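PDB 3JX8: putative lipoprotein from Parabacteroides distasonis ATCC 8503, which is of unproven function but, as a putative lipoprotein with an adhesin-like beta-helical fold, may take part in cell adhesion or lipid binding. Local coordinates for residues A[34-45]-A[91-99]; A[101-112]-A[122-133]. All blocks are in the same frame, centred on the assembly; numbering follows the deposited sequence. Where two conformers were deposited one is given.

Contact 1: residues A[34-45]-A[91-99]; sequences FEYEQSDKAPYL and IKSNSKELK
With CG of Y36 anti to the backbone N (chi1 171°) and OG of S95 turned between its own N and carbonyl carbon, the phenol reaches over to strand 91-95 and Y36 OH meets S95 OG at 2.6 Å. That hydrogen bond lies at the ring edge and in its plane. It sits at the first rungs of a parallel beta-helix (solenoid), consistent with the pectate-lyase-like clan: strands 34-38 and 91-95 run parallel, while 44-45 returns antiparallel on the other flank of 91-95. The strand centre is thus bonded from both sides. Y44 O accepts from N94 N and also from S93 OG, the latter at 2.6 Å, and the S93 hydroxyl is further bonded to Y23. On the face carrying F34, I91 and L45, the methyl I91 CG2 stands almost exactly over the F34 ring, 3.6 Å from its centroid and 3° off the normal, a CH-pi contact; L45 CD1 touches the same methyl. L98 CD2 covers a face of the Y36 ring less centrally. The opposite face is polar: E35 and K92 extend side by side in an exposed position, though a salt bridge between them is doubtful because K92 has a second conformer. Past the strand ends, the S39 hydroxyl accepts from K41 N in an ST turn. Extended beyond CG, the Q38 chain brings OE1 to the backbone of L98, where L98 N donates at 2.9 Å from 30° outside the amide carbonyl plane.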
# COMPACT_ATOMS: atom_id res chain seq x y z
N PHE A 34 11.56 -9.62 -21.17
CA PHE A 34 10.83 -10.85 -21.28
C PHE A 34 9.69 -10.58 -22.23
O PHE A 34 8.86 -9.74 -21.97
CB PHE A 34 10.32 -11.23 -19.88
CG PHE A 34 9.75 -12.63 -19.73
CD1 PHE A 34 8.99 -13.24 -20.73
CD2 PHE A 34 9.91 -13.29 -18.52
CE1 PHE A 34 8.44 -14.50 -20.52
CE2 PHE A 34 9.39 -14.57 -18.33
CZ PHE A 34 8.66 -15.17 -19.32
N GLU A 35 9.67 -11.27 -23.36
CA GLU A 35 8.54 -11.23 -24.30
C GLU A 35 7.70 -12.49 -24.19
O GLU A 35 8.21 -13.60 -24.36
CB GLU A 35 9.05 -11.18 -25.72
CG GLU A 35 9.73 -9.93 -26.09
CD GLU A 35 10.26 -9.99 -27.52
OE1 GLU A 35 9.99 -10.99 -28.25
OE2 GLU A 35 10.94 -9.02 -27.90
N TYR A 36 6.41 -12.30 -23.93
CA TYR A 36 5.49 -13.42 -23.76
C TYR A 36 4.33 -13.25 -24.72
O TYR A 36 3.95 -12.13 -25.07
CB TYR A 36 4.97 -13.52 -22.31
CG TYR A 36 3.86 -14.54 -22.15
CD1 TYR A 36 4.14 -15.88 -21.96
CD2 TYR A 36 2.53 -14.17 -22.27
CE1 TYR A 36 3.13 -16.82 -21.87
CE2 TYR A 36 1.52 -15.09 -22.19
CZ TYR A 36 1.83 -16.42 -21.99
OH TYR A 36 0.81 -17.36 -21.93
N GLU A 37 3.77 -14.38 -25.16
CA GLU A 37 2.51 -14.40 -25.89
C GLU A 37 1.71 -15.64 -25.51
O GLU A 37 2.27 -16.68 -25.18
CB GLU A 37 2.70 -14.42 -27.42
CG GLU A 37 3.54 -13.26 -28.01
CD GLU A 37 2.94 -11.85 -27.85
OE1 GLU A 37 1.72 -11.70 -27.60
OE2 GLU A 37 3.71 -10.86 -28.00
N GLN A 38 0.40 -15.52 -25.56
CA GLN A 38 -0.45 -16.69 -25.50
C GLN A 38 -0.45 -17.27 -26.91
O GLN A 38 -0.46 -16.51 -27.88
CB GLN A 38 -1.87 -16.32 -25.05
CG GLN A 38 -1.93 -15.86 -23.60
CD GLN A 38 -3.34 -15.64 -23.09
OE1 GLN A 38 -3.58 -15.60 -21.88
NE2 GLN A 38 -4.29 -15.48 -24.03
N SER A 39 -0.42 -18.59 -27.01
CA SER A 39 -0.36 -19.28 -28.31
C SER A 39 -0.81 -20.73 -28.19
O SER A 39 -0.59 -21.38 -27.19
CB SER A 39 1.07 -19.21 -28.88
OG SER A 39 1.31 -20.13 -29.94
N ASP A 40 -1.45 -21.22 -29.24
CA ASP A 40 -1.82 -22.64 -29.34
C ASP A 40 -0.69 -23.51 -29.87
O ASP A 40 -0.82 -24.73 -29.87
CB ASP A 40 -3.07 -22.84 -30.19
CG ASP A 40 -4.31 -22.30 -29.51
OD1 ASP A 40 -4.46 -22.46 -28.26
OD2 ASP A 40 -5.14 -21.69 -30.23
N LYS A 41 0.41 -22.90 -30.31
CA LYS A 41 1.60 -23.67 -30.62
C LYS A 41 2.13 -24.33 -29.36
O LYS A 41 1.72 -24.01 -28.24
CB LYS A 41 2.71 -22.78 -31.18
CG LYS A 41 2.40 -22.12 -32.51
CD LYS A 41 3.50 -21.13 -32.90
CE LYS A 41 3.29 -20.61 -34.34
NZ LYS A 41 3.81 -19.20 -34.56
N ALA A 42 3.06 -25.24 -29.56
CA ALA A 42 3.74 -25.90 -28.45
C ALA A 42 4.32 -24.87 -27.48
O ALA A 42 4.79 -23.81 -27.88
CB ALA A 42 4.86 -26.80 -29.00
N PRO A 43 4.28 -25.17 -26.18
CA PRO A 43 4.90 -24.23 -25.25
C PRO A 43 6.41 -24.11 -25.51
O PRO A 43 7.06 -25.09 -25.89
CB PRO A 43 4.61 -24.83 -23.88
CG PRO A 43 4.46 -26.28 -24.14
CD PRO A 43 3.89 -26.43 -25.53
N TYR A 44 6.94 -22.91 -25.37
CA TYR A 44 8.29 -22.61 -25.80
C TYR A 44 8.98 -21.70 -24.82
O TYR A 44 8.35 -20.79 -24.30
CB TYR A 44 8.24 -21.92 -27.17
CG TYR A 44 9.59 -21.49 -27.70
CD1 TYR A 44 10.43 -22.40 -28.33
CD2 TYR A 44 10.00 -20.17 -27.61
CE1 TYR A 44 11.65 -22.01 -28.83
CE2 TYR A 44 11.21 -19.77 -28.10
CZ TYR A 44 12.03 -20.69 -28.72
OH TYR A 44 13.25 -20.29 -29.21
N LEU A 45 10.25 -21.96 -24.57
CA LEU A 45 11.06 -21.06 -23.77
C LEU A 45 12.45 -20.95 -24.34
O LEU A 45 13.13 -21.95 -24.57
CB LEU A 45 11.18 -21.54 -22.33
CG LEU A 45 12.09 -20.72 -21.41
CD1 LEU A 45 11.66 -19.22 -21.28
CD2 LEU A 45 12.21 -21.41 -20.05
N ILE A 91 14.35 -12.92 -22.68
CA ILE A 91 13.58 -14.13 -22.52
C ILE A 91 12.43 -14.07 -23.53
O ILE A 91 11.78 -13.03 -23.69
CB ILE A 91 12.98 -14.24 -21.10
CG1 ILE A 91 14.10 -14.19 -20.05
CG2 ILE A 91 12.10 -15.52 -20.98
CD1 ILE A 91 13.64 -13.99 -18.59
N LYS A 92 12.20 -15.17 -24.24
CA LYS A 92 11.03 -15.29 -25.10
C LYS A 92 10.29 -16.56 -24.71
O LYS A 92 10.89 -17.64 -24.58
CB LYS A 92 11.43 -15.31 -26.58
CG LYS A 92 11.98 -13.99 -27.07
CD LYS A 92 12.08 -13.94 -28.57
CE LYS A 92 12.61 -12.59 -29.04
NZ LYS A 92 12.23 -12.34 -30.46
N SER A 93 8.99 -16.45 -24.48
CA SER A 93 8.24 -17.65 -24.12
C SER A 93 6.80 -17.54 -24.53
O SER A 93 6.31 -16.44 -24.74
CB SER A 93 8.36 -17.93 -22.61
OG SER A 93 7.89 -19.22 -22.27
N ASN A 94 6.15 -18.68 -24.67
CA ASN A 94 4.73 -18.73 -24.88
C ASN A 94 4.07 -19.95 -24.22
O ASN A 94 4.73 -20.96 -23.92
CB ASN A 94 4.40 -18.64 -26.36
CG ASN A 94 5.01 -19.77 -27.17
OD1 ASN A 94 4.48 -20.88 -27.22
ND2 ASN A 94 6.11 -19.47 -27.84
N SER A 95 2.78 -19.82 -23.96
CA SER A 95 1.97 -20.91 -23.41
C SER A 95 0.56 -20.68 -23.90
O SER A 95 0.30 -19.67 -24.58
CB SER A 95 1.99 -20.93 -21.88
OG SER A 95 1.30 -19.82 -21.34
N LYS A 96 -0.34 -21.61 -23.58
CA LYS A 96 -1.70 -21.51 -24.10
C LYS A 96 -2.43 -20.33 -23.46
O LYS A 96 -3.15 -19.61 -24.14
CB LYS A 96 -2.45 -22.83 -23.91
CG LYS A 96 -1.70 -24.06 -24.51
CD LYS A 96 -2.23 -24.52 -25.86
CE LYS A 96 -1.20 -25.34 -26.73
NZ LYS A 96 -0.29 -26.26 -25.96
N GLU A 97 -2.20 -20.10 -22.17
CA GLU A 97 -2.91 -19.05 -21.43
C GLU A 97 -2.06 -18.55 -20.28
O GLU A 97 -1.32 -19.34 -19.68
CB GLU A 97 -4.20 -19.63 -20.88
CG GLU A 97 -5.04 -18.69 -20.03
CD GLU A 97 -6.30 -19.37 -19.49
OE1 GLU A 97 -6.36 -20.63 -19.56
OE2 GLU A 97 -7.21 -18.67 -18.99
N LEU A 98 -2.17 -17.27 -19.95
CA LEU A 98 -1.50 -16.71 -18.77
C LEU A 98 -2.54 -16.14 -17.83
O LEU A 98 -3.09 -15.07 -18.08
CB LEU A 98 -0.51 -15.63 -19.17
CG LEU A 98 0.27 -14.94 -18.04
CD1 LEU A 98 1.15 -15.96 -17.25
CD2 LEU A 98 1.07 -13.83 -18.65
N LYS A 99 -2.82 -16.88 -16.77
CA LYS A 99 -3.80 -16.47 -15.79
C LYS A 99 -3.18 -15.56 -14.76
O LYS A 99 -3.85 -14.70 -14.24
CB LYS A 99 -4.38 -17.66 -15.05
CG LYS A 99 -5.00 -18.71 -15.93
CD LYS A 99 -5.67 -19.80 -15.09
CE LYS A 99 -6.33 -20.84 -15.98
NZ LYS A 99 -7.19 -21.75 -15.14
O HOH W 1 -5.16 -14.76 -19.86
O HOH W 2 -3.59 -19.43 -27.21

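Contact 2: residues A[101-112]-A[122-133]. With SO4 (sulfate ion), chain H.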
# COMPACT_ATOMS: atom_id res chain seq x y z
N LEU A 101 0.66 -13.57 -13.63
CA LEU A 101 2.03 -13.13 -13.73
C LEU A 101 2.44 -12.51 -12.38
O LEU A 101 1.80 -11.57 -11.88
CB LEU A 101 2.16 -12.07 -14.82
CG LEU A 101 3.56 -11.43 -14.91
CD1 LEU A 101 4.60 -12.50 -15.26
CD2 LEU A 101 3.58 -10.27 -15.93
N ASN A 102 3.53 -13.02 -11.84
CA ASN A 102 4.16 -12.48 -10.66
C ASN A 102 5.54 -12.12 -11.10
O ASN A 102 6.35 -13.00 -11.39
CB ASN A 102 4.17 -13.52 -9.55
CG ASN A 102 2.77 -13.79 -9.01
OD1 ASN A 102 2.13 -12.90 -8.46
ND2 ASN A 102 2.26 -15.00 -9.21
N THR A 103 5.79 -10.83 -11.22
CA THR A 103 7.05 -10.32 -11.66
C THR A 103 7.66 -9.37 -10.59
O THR A 103 6.93 -8.57 -9.96
CB THR A 103 6.89 -9.63 -13.03
OG1 THR A 103 8.18 -9.29 -13.52
CG2 THR A 103 6.05 -8.39 -12.96
N VAL A 104 8.96 -9.50 -10.36
CA VAL A 104 9.66 -8.76 -9.33
C VAL A 104 11.01 -8.32 -9.88
O VAL A 104 11.80 -9.16 -10.36
CB VAL A 104 9.92 -9.60 -8.04
CG1 VAL A 104 10.65 -8.76 -6.97
CG2 VAL A 104 8.59 -10.21 -7.47
N GLY A 105 11.28 -7.03 -9.84
CA GLY A 105 12.57 -6.54 -10.23
C GLY A 105 12.48 -5.33 -11.13
O GLY A 105 11.47 -4.63 -11.16
N SER A 106 13.56 -5.10 -11.83
CA SER A 106 13.73 -3.96 -12.68
C SER A 106 13.53 -4.33 -14.14
O SER A 106 13.80 -3.51 -15.00
CB SER A 106 15.15 -3.42 -12.51
OG SER A 106 16.06 -4.41 -13.01
N GLY A 107 13.10 -5.55 -14.43
CA GLY A 107 12.94 -5.99 -15.81
C GLY A 107 11.72 -5.44 -16.52
O GLY A 107 10.96 -4.61 -16.00
N SER A 108 11.53 -5.92 -17.74
CA SER A 108 10.44 -5.49 -18.55
C SER A 108 9.71 -6.70 -19.12
O SER A 108 10.31 -7.59 -19.70
CB SER A 108 10.99 -4.57 -19.62
OG SER A 108 10.05 -4.37 -20.62
N PHE A 109 8.42 -6.78 -18.90
CA PHE A 109 7.62 -7.89 -19.35
C PHE A 109 6.61 -7.37 -20.35
O PHE A 109 5.80 -6.52 -19.99
CB PHE A 109 6.92 -8.52 -18.17
CG PHE A 109 6.20 -9.77 -18.51
CD1 PHE A 109 4.97 -9.72 -19.16
CD2 PHE A 109 6.75 -11.00 -18.20
CE1 PHE A 109 4.27 -10.88 -19.45
CE2 PHE A 109 6.08 -12.18 -18.53
CZ PHE A 109 4.84 -12.12 -19.17
N ILE A 110 6.65 -7.86 -21.59
CA ILE A 110 5.87 -7.31 -22.72
C ILE A 110 5.08 -8.37 -23.47
O ILE A 110 5.65 -9.38 -23.87
CB ILE A 110 6.82 -6.60 -23.73
CG1 ILE A 110 7.61 -5.50 -22.99
CG2 ILE A 110 6.04 -6.00 -24.90
CD1 ILE A 110 8.59 -4.71 -23.87
N ILE A 111 3.78 -8.13 -23.65
CA ILE A 111 2.90 -8.95 -24.50
C ILE A 111 2.51 -8.06 -25.67
O ILE A 111 1.98 -6.96 -25.45
CB ILE A 111 1.62 -9.39 -23.77
CG1 ILE A 111 1.97 -10.20 -22.53
CG2 ILE A 111 0.71 -10.18 -24.70
CD1 ILE A 111 0.77 -10.82 -21.86
N SER A 112 2.76 -8.52 -26.90
CA SER A 112 2.58 -7.66 -28.08
C SER A 112 1.46 -8.01 -29.04
O SER A 112 1.06 -7.15 -29.81
CB SER A 112 3.87 -7.59 -28.89
OG SER A 112 4.82 -6.78 -28.23
N ILE A 122 -2.07 -9.59 -13.21
CA ILE A 122 -0.68 -9.13 -13.24
C ILE A 122 -0.28 -8.56 -11.87
O ILE A 122 -0.93 -7.62 -11.37
CB ILE A 122 -0.49 -8.03 -14.28
CG1 ILE A 122 -0.92 -8.53 -15.64
CG2 ILE A 122 0.96 -7.58 -14.36
CD1 ILE A 122 -0.49 -7.63 -16.71
N ASN A 123 0.77 -9.13 -11.28
CA ASN A 123 1.31 -8.67 -9.99
C ASN A 123 2.79 -8.33 -10.18
O ASN A 123 3.60 -9.19 -10.53
CB ASN A 123 1.17 -9.74 -8.92
CG ASN A 123 -0.27 -10.18 -8.68
OD1 ASN A 123 -1.14 -9.36 -8.37
ND2 ASN A 123 -0.51 -11.47 -8.79
N MSE A 124 3.12 -7.06 -10.00
CA MSE A 124 4.49 -6.57 -10.07
C MSE A 124 5.00 -5.93 -8.77
O MSE A 124 4.30 -5.10 -8.17
CB MSE A 124 4.58 -5.55 -11.16
CG MSE A 124 5.70 -4.48 -10.87
SE MSE A 124 6.44 -4.23 -12.56
CE MSE A 124 8.09 -5.35 -12.33
N ALA A 125 6.21 -6.29 -8.34
CA ALA A 125 6.91 -5.58 -7.28
C ALA A 125 8.23 -5.06 -7.85
O ALA A 125 8.99 -5.81 -8.47
CB ALA A 125 7.13 -6.49 -6.06
N GLY A 126 8.49 -3.78 -7.67
CA GLY A 126 9.74 -3.17 -8.05
C GLY A 126 9.67 -1.99 -9.00
O GLY A 126 8.63 -1.32 -9.15
N SER A 127 10.81 -1.73 -9.65
CA SER A 127 11.04 -0.56 -10.46
C SER A 127 10.83 -0.84 -11.92
O SER A 127 10.91 0.07 -12.74
CB SER A 127 12.46 -0.09 -10.26
OG SER A 127 13.38 -1.15 -10.63
N GLY A 128 10.55 -2.09 -12.26
CA GLY A 128 10.38 -2.49 -13.68
C GLY A 128 9.08 -2.07 -14.36
O GLY A 128 8.42 -1.13 -13.94
N ASN A 129 8.76 -2.75 -15.45
CA ASN A 129 7.55 -2.46 -16.21
C ASN A 129 6.89 -3.68 -16.84
O ASN A 129 7.56 -4.67 -17.18
CB ASN A 129 7.80 -1.39 -17.27
CG ASN A 129 8.84 -1.77 -18.27
OD1 ASN A 129 10.00 -1.79 -17.95
ND2 ASN A 129 8.43 -2.02 -19.52
N VAL A 130 5.57 -3.64 -16.88
CA VAL A 130 4.78 -4.57 -17.66
C VAL A 130 4.02 -3.75 -18.68
O VAL A 130 3.40 -2.73 -18.31
CB VAL A 130 3.81 -5.33 -16.78
CG1 VAL A 130 2.97 -6.30 -17.61
CG2 VAL A 130 4.59 -6.02 -15.66
N GLU A 131 4.10 -4.18 -19.94
CA GLU A 131 3.37 -3.55 -21.03
C GLU A 131 2.55 -4.54 -21.82
O GLU A 131 3.10 -5.47 -22.43
CB GLU A 131 4.33 -2.87 -21.99
CG GLU A 131 5.31 -1.97 -21.31
CD GLU A 131 6.09 -1.09 -22.28
OE1 GLU A 131 5.85 -1.17 -23.52
OE2 GLU A 131 6.94 -0.32 -21.78
N LEU A 132 1.24 -4.34 -21.79
CA LEU A 132 0.32 -5.09 -22.63
C LEU A 132 0.10 -4.22 -23.85
O LEU A 132 -0.75 -3.33 -23.87
CB LEU A 132 -0.98 -5.39 -21.89
CG LEU A 132 -0.79 -6.06 -20.52
CD1 LEU A 132 -2.14 -6.45 -19.88
CD2 LEU A 132 0.11 -7.25 -20.64
N ARG A 133 0.94 -4.42 -24.86
CA ARG A 133 0.90 -3.57 -26.06
C ARG A 133 -0.17 -3.98 -27.02
O ARG A 133 -0.70 -3.14 -27.73
CB ARG A 133 2.24 -3.58 -26.78
CG ARG A 133 3.35 -3.04 -25.92
CD ARG A 133 4.66 -3.04 -26.67
NE ARG A 133 5.71 -2.35 -25.91
CZ ARG A 133 7.01 -2.36 -26.22
NH1 ARG A 133 7.46 -3.05 -27.26
NH2 ARG A 133 7.89 -1.68 -25.47
S SO4 H . 16.68 -6.76 -10.72
O1 SO4 H . 15.50 -6.95 -11.57
O2 SO4 H . 17.79 -7.61 -11.22
O3 SO4 H . 17.16 -5.36 -10.67
O4 SO4 H . 16.35 -7.15 -9.35
O HOH W 3 8.53 -6.94 -14.94
O HOH W 4 5.54 -4.47 -29.49
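T103 and M124 (selenomethionine) meet on the buried side of two successive solenoid rungs, T103 CG2 lying 3.7 Å from M124 CB. Each segment contributes two strands joined by a Gly-Ser-Gly turn, and the copies stack in register: strand axes are 11° apart for 101-104 with 122-125 and 6° for 108-111 with 129-132. Inside, L101 CD2 stands 3.5 Å above the centre of the F109 ring, and I111 CD1 lies alongside L132 CD2. G105 and G126 share positive phi, a backbone shape that suits glycine, and G105 O accepts from G128 N in its carbonyl plane, on a lone pair, so the turns stack too.

The looser parts are the Gly-Ser-Gly turn and the S112/R133 end. Exposed S106 binds a sulfate, probably from the crystallisation liquor, through N and OG; N to O1 is nearly straight (175°). At the far end, I110 CD1 covers one face of the R133 guanidinium, whose NE and NH2 both grip E131 OE1, NE at 2.7 Å. Between them on the outward face, N102 and N123 lie side by side with amide planes close to parallel, and N123 ND2 donates to N102 OD1 at 3.0 Å; the same ND2 also bonds E121, and N102 ND2 bonds E100.

Strands 25-29 and 33-38 flank the 101-112 rung, strand 150-153 follows 129-132, and the second subunit covers the buried V104/A125 part of the outward face, its M241, G242 and V223 packing on N102, V104 and A125.

Contacts 1 and 2 have centres about 15 Å apart. Contact 1 meets one of the two faces that contact 2 spans: strand 33-38 neighbours 108-111, whereas 101-104 and 122-125 belong to the other sheet, beside 25-29. Their junction is direct: S108 O accepts from F34 N, the ring of F109 packs against Y36, and E37 OE2 probably takes a hydrogen bond from S112 N. Both are partly buried, but contact 2 lies nearer the chain centre, about 4 Å against about 16 Å. Contact 1 joins parallel strands and an antiparallel return, with buried hydroxyls and a turn beyond; contact 2 repeats one rung on another, using matched asparagines and glycine turns. Of the two, contact 2 alone meets the second subunit.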